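Local structure of proline dipeptidase (Streptococcus pneumoniae, 3PN9) at residues A[19-24]-A[46-51]; A[97-102]-A[121-126]. The protein is the N-terminal domain of a proline dipeptidase, whose full-length enzyme probably hydrolyses dipeptides with a C-terminal proline or hydroxyproline. All coordinates share one frame; numbering follows the deposited sequence.

Contact 1: residues A[19-24]-A[46-51]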
# COMPACT_ATOMS: atom_id res chain seq x y z
N LEU A 19 -2.15 3.06 10.67
CA LEU A 19 -3.23 3.44 11.56
C LEU A 19 -4.03 2.20 11.86
O LEU A 19 -4.30 1.43 10.94
CB LEU A 19 -4.14 4.52 10.81
CG LEU A 19 -3.51 5.92 10.70
CD1 LEU A 19 -4.23 6.83 9.73
CD2 LEU A 19 -3.52 6.62 12.12
N ASP A 20 -4.57 2.08 13.09
CA ASP A 20 -5.48 0.95 13.40
C ASP A 20 -6.96 1.31 13.06
O ASP A 20 -7.76 0.40 12.73
CB ASP A 20 -5.34 0.64 14.91
CG ASP A 20 -3.90 0.30 15.24
OD1 ASP A 20 -3.49 -0.70 14.67
OD2 ASP A 20 -3.16 1.08 15.86
N VAL A 21 -7.32 2.62 13.09
CA VAL A 21 -8.66 2.94 12.76
C VAL A 21 -8.77 4.43 12.42
O VAL A 21 -8.00 5.28 12.86
CB VAL A 21 -9.62 2.57 14.01
CG1 VAL A 21 -9.17 3.40 15.20
CG2 VAL A 21 -11.10 2.93 13.74
N ALA A 22 -9.73 4.72 11.58
CA ALA A 22 -10.08 6.15 11.33
C ALA A 22 -11.50 6.38 11.89
O ALA A 22 -12.43 5.66 11.54
CB ALA A 22 -10.14 6.44 9.81
N VAL A 23 -11.66 7.50 12.57
CA VAL A 23 -12.89 7.79 13.20
C VAL A 23 -13.44 9.03 12.50
O VAL A 23 -12.91 10.14 12.64
CB VAL A 23 -12.73 8.14 14.75
CG1 VAL A 23 -14.16 8.38 15.35
CG2 VAL A 23 -11.97 6.97 15.45
N VAL A 24 -14.58 8.86 11.86
CA VAL A 24 -15.21 9.94 11.14
C VAL A 24 -16.38 10.42 11.98
O VAL A 24 -17.29 9.61 12.32
CB VAL A 24 -15.77 9.41 9.78
CG1 VAL A 24 -16.28 10.55 8.93
CG2 VAL A 24 -14.57 8.73 8.99
N PHE A 46 -20.61 8.01 14.94
CA PHE A 46 -19.28 7.92 14.35
C PHE A 46 -19.29 6.83 13.32
O PHE A 46 -19.97 5.77 13.50
CB PHE A 46 -18.19 7.52 15.39
CG PHE A 46 -18.01 8.53 16.50
CD1 PHE A 46 -17.28 9.67 16.29
CD2 PHE A 46 -18.65 8.29 17.78
CE1 PHE A 46 -17.08 10.65 17.32
CE2 PHE A 46 -18.49 9.27 18.80
CZ PHE A 46 -17.68 10.39 18.60
N LEU A 47 -18.50 7.02 12.26
CA LEU A 47 -18.16 5.83 11.39
C LEU A 47 -16.73 5.40 11.78
O LEU A 47 -15.77 6.23 11.81
CB LEU A 47 -18.22 6.25 9.90
CG LEU A 47 -17.66 5.17 8.91
CD1 LEU A 47 -18.72 4.09 8.95
CD2 LEU A 47 -17.54 5.80 7.48
N PHE A 48 -16.54 4.14 12.16
CA PHE A 48 -15.21 3.69 12.48
C PHE A 48 -14.71 2.84 11.29
O PHE A 48 -15.34 1.80 10.99
CB PHE A 48 -15.24 2.76 13.70
CG PHE A 48 -15.63 3.54 14.95
CD1 PHE A 48 -14.66 4.24 15.65
CD2 PHE A 48 -17.00 3.64 15.34
CE1 PHE A 48 -15.03 4.99 16.80
CE2 PHE A 48 -17.35 4.36 16.51
CZ PHE A 48 -16.35 5.05 17.22
N VAL A 49 -13.66 3.29 10.62
CA VAL A 49 -13.13 2.46 9.50
C VAL A 49 -11.91 1.79 10.10
O VAL A 49 -10.93 2.45 10.44
CB VAL A 49 -12.69 3.34 8.28
CG1 VAL A 49 -12.31 2.36 7.09
CG2 VAL A 49 -13.91 4.26 7.80
N LEU A 50 -12.02 0.50 10.28
CA LEU A 50 -11.00 -0.28 10.91
C LEU A 50 -10.01 -0.77 9.83
O LEU A 50 -10.42 -0.96 8.69
CB LEU A 50 -11.69 -1.55 11.50
CG LEU A 50 -12.58 -1.14 12.74
CD1 LEU A 50 -13.67 -2.22 13.11
CD2 LEU A 50 -11.59 -0.97 13.94
N ALA A 51 -8.76 -1.07 10.22
CA ALA A 51 -7.73 -1.35 9.20
C ALA A 51 -8.01 -2.67 8.54
O ALA A 51 -7.78 -2.81 7.32
CB ALA A 51 -6.32 -1.41 9.81

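Contact 2: residues A[97-102]-A[121-126]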
# COMPACT_ATOMS: atom_id res chain seq x y z
N PHE A 97 -5.45 -0.48 20.09
CA PHE A 97 -5.46 0.66 19.15
C PHE A 97 -4.30 1.56 19.47
O PHE A 97 -4.38 2.35 20.39
CB PHE A 97 -6.82 1.37 19.19
CG PHE A 97 -7.98 0.48 18.72
CD1 PHE A 97 -8.28 0.41 17.37
CD2 PHE A 97 -8.80 -0.22 19.64
CE1 PHE A 97 -9.33 -0.39 16.88
CE2 PHE A 97 -9.85 -1.00 19.18
CZ PHE A 97 -10.14 -1.12 17.77
N LYS A 98 -3.19 1.48 18.74
CA LYS A 98 -2.08 2.39 19.04
C LYS A 98 -2.15 3.69 18.31
O LYS A 98 -1.58 4.71 18.76
CB LYS A 98 -0.80 1.73 18.59
CG LYS A 98 -0.58 0.48 19.42
CD LYS A 98 0.83 -0.09 19.06
CE LYS A 98 0.66 -1.35 18.32
NZ LYS A 98 1.65 -2.27 19.00
N ARG A 99 -2.80 3.68 17.12
CA ARG A 99 -2.80 4.91 16.30
C ARG A 99 -4.16 5.08 15.71
O ARG A 99 -4.68 4.14 15.03
CB ARG A 99 -1.69 4.80 15.20
CG ARG A 99 -0.22 4.80 15.82
CD ARG A 99 0.99 4.75 14.82
NE ARG A 99 0.63 5.36 13.54
CZ ARG A 99 0.44 6.66 13.34
NH1 ARG A 99 0.67 7.54 14.32
NH2 ARG A 99 0.07 7.11 12.13
N VAL A 100 -4.71 6.24 15.91
CA VAL A 100 -6.09 6.49 15.51
C VAL A 100 -6.06 7.80 14.71
O VAL A 100 -5.36 8.72 15.10
CB VAL A 100 -6.93 6.69 16.85
CG1 VAL A 100 -8.38 7.22 16.59
CG2 VAL A 100 -6.98 5.27 17.62
N ALA A 101 -6.89 7.95 13.67
CA ALA A 101 -7.01 9.22 12.99
C ALA A 101 -8.39 9.76 13.25
O ALA A 101 -9.35 9.02 13.14
CB ALA A 101 -6.81 9.02 11.36
N VAL A 102 -8.47 11.07 13.45
CA VAL A 102 -9.75 11.75 13.62
C VAL A 102 -9.76 13.07 12.89
O VAL A 102 -8.72 13.58 12.47
CB VAL A 102 -9.95 12.09 15.17
CG1 VAL A 102 -10.11 10.76 16.01
CG2 VAL A 102 -8.80 13.03 15.67
N THR A 121 -4.82 4.29 25.07
CA THR A 121 -3.39 4.62 24.89
C THR A 121 -3.04 4.96 23.42
O THR A 121 -1.90 4.78 23.05
CB THR A 121 -2.48 3.41 25.33
OG1 THR A 121 -3.05 2.20 24.78
CG2 THR A 121 -2.55 3.26 26.93
N ALA A 122 -3.99 5.44 22.61
CA ALA A 122 -3.67 5.75 21.17
C ALA A 122 -3.01 7.13 21.01
O ALA A 122 -3.30 8.04 21.78
CB ALA A 122 -4.95 5.72 20.35
N GLU A 123 -2.17 7.31 20.01
CA GLU A 123 -1.86 8.68 19.49
C GLU A 123 -2.93 9.03 18.49
O GLU A 123 -3.46 8.09 17.77
CB GLU A 123 -0.59 8.74 18.62
CG GLU A 123 0.58 7.88 18.88
CD GLU A 123 1.70 8.17 17.76
OE1 GLU A 123 2.21 9.36 17.73
OE2 GLU A 123 2.00 7.28 16.89
N PHE A 124 -3.24 10.32 18.36
CA PHE A 124 -4.31 10.76 17.43
C PHE A 124 -3.71 11.54 16.25
O PHE A 124 -3.12 12.63 16.46
CB PHE A 124 -5.35 11.59 18.17
CG PHE A 124 -6.25 10.71 19.08
CD1 PHE A 124 -7.53 10.46 18.73
CD2 PHE A 124 -5.78 10.17 20.27
CE1 PHE A 124 -8.42 9.70 19.59
CE2 PHE A 124 -6.64 9.30 21.08
CZ PHE A 124 -7.96 9.10 20.72
N ASP A 125 -3.85 11.03 15.03
CA ASP A 125 -3.36 11.81 13.86
C ASP A 125 -4.60 12.52 13.23
O ASP A 125 -5.77 12.18 13.52
CB ASP A 125 -2.91 10.81 12.78
CG ASP A 125 -1.45 10.28 12.97
OD1 ASP A 125 -0.92 10.30 14.10
OD2 ASP A 125 -0.91 9.71 11.95
N ASN A 126 -4.36 13.42 12.29
CA ASN A 126 -5.44 14.18 11.69
C ASN A 126 -5.84 13.47 10.38
O ASN A 126 -5.03 13.37 9.45
CB ASN A 126 -4.90 15.59 11.42
CG ASN A 126 -5.96 16.53 10.88
OD1 ASN A 126 -7.11 16.19 10.81
ND2 ASN A 126 -5.55 17.76 10.48
O HOH W 1 -5.92 2.74 22.78
O HOH W 2 0.14 4.50 20.64

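Contact 1: residues A[19-24]-A[46-51]
Val23 meets two phenylalanines of the neighbouring strand through its CG1 methyl, which lies 3.5 Å from CD1 of Phe46 and 3.8 Å from CE1 of Phe48. With CG1 anti to the backbone N (chi1 -178°) and CG2 beside that N, both methyls of Val23 reach the Phe48 ring. Val21 CG2 lies at the edge of the same ring, closest to Phe48 CB, and packs on CD2 of Leu50, 3.9 Å away. On the other face Val24 CB meets Leu47 CB at 4.0 Å and Ala22 packs on Val49; helices 6-17 and 27-34 cover it. The backbones pair as antiparallel strands. Ala22 and Val49 exchange two N-H...O bonds, the one from Ala22 N to Val49 O measuring 2.8 Å at 169°, and Val24 and Leu47 form a second such pair. Toward the end of the pairing, Ala51 N reaches Asp20 O at 3.1 Å and only 135°, a weak bond. The carboxylate of Asp20 turns elsewhere, its OD2 accepting from the backbone N atoms of Lys98 and Arg99. Apolar side chains on both faces and nearly straight backbone hydrogen bonds in the central pairs are consistent with a strand pair buried on both sides.

Contact 2: residues A[97-102]-A[121-126]
Arg99 NH1 is gripped by two carboxylates, donating to Glu123 OE2 at 2.9 Å and to Asp125 OD1 at 3.2 Å, while NH2 gives a 2.8 Å bond to Asp125 OD2. The guanidinium meets Asp125 end-on, one nitrogen to each oxygen, yet the two planes stand 59° apart and OD2 is approached from above the carboxylate plane. A bend at chi3 (28°) in the Arg99 chain accompanies this approach. NE and NH2 also donate to the carbonyls of Lys18 and Glu17, which fixes the rotation of the group. On the opposite face, Val100 CB lies over the Phe124 ring, offset toward its rim, and Val102 CG1 comes to the ring edge, 3.8 Å from CD1. Val100 CG2 presses tightly on Ala122 CB. The backbones pair in parallel: Val100 N donates to Glu123 O, and Asp125 N returns a bond to Val100 O at 2.8 Å. Before the strands begin, one water joins Phe97 O to Thr121 N and another joins Lys98 O to Thr121 O. At the far end, Asp80 of a second subunit accepts from Asn126 N. The parallel pairing, with helix 109-118 linking the strands in sequence, is that of a beta-alpha-beta unit.

Contacts 1 and 2 belong to one mixed sheet, joined where strand 21-24 lies beside strand 99-102: Val23 N is 2.8 Å from Ala101 O, and Asp20 N the same distance from Arg99 O, both probable hydrogen bonds. Contact 1 sits in the middle of the sheet, its centre about 5 Å from that of the chain, and ten of its twelve touching residues are buried. Contact 2 lies about 12 Å out and includes 123-126, one of the two edge strands of the sheet within this chain. The chemistry follows this placement: antiparallel, almost wholly apolar pairing inside, against parallel pairing with a salt-bridge network and water bridges near the rim, where another subunit packs.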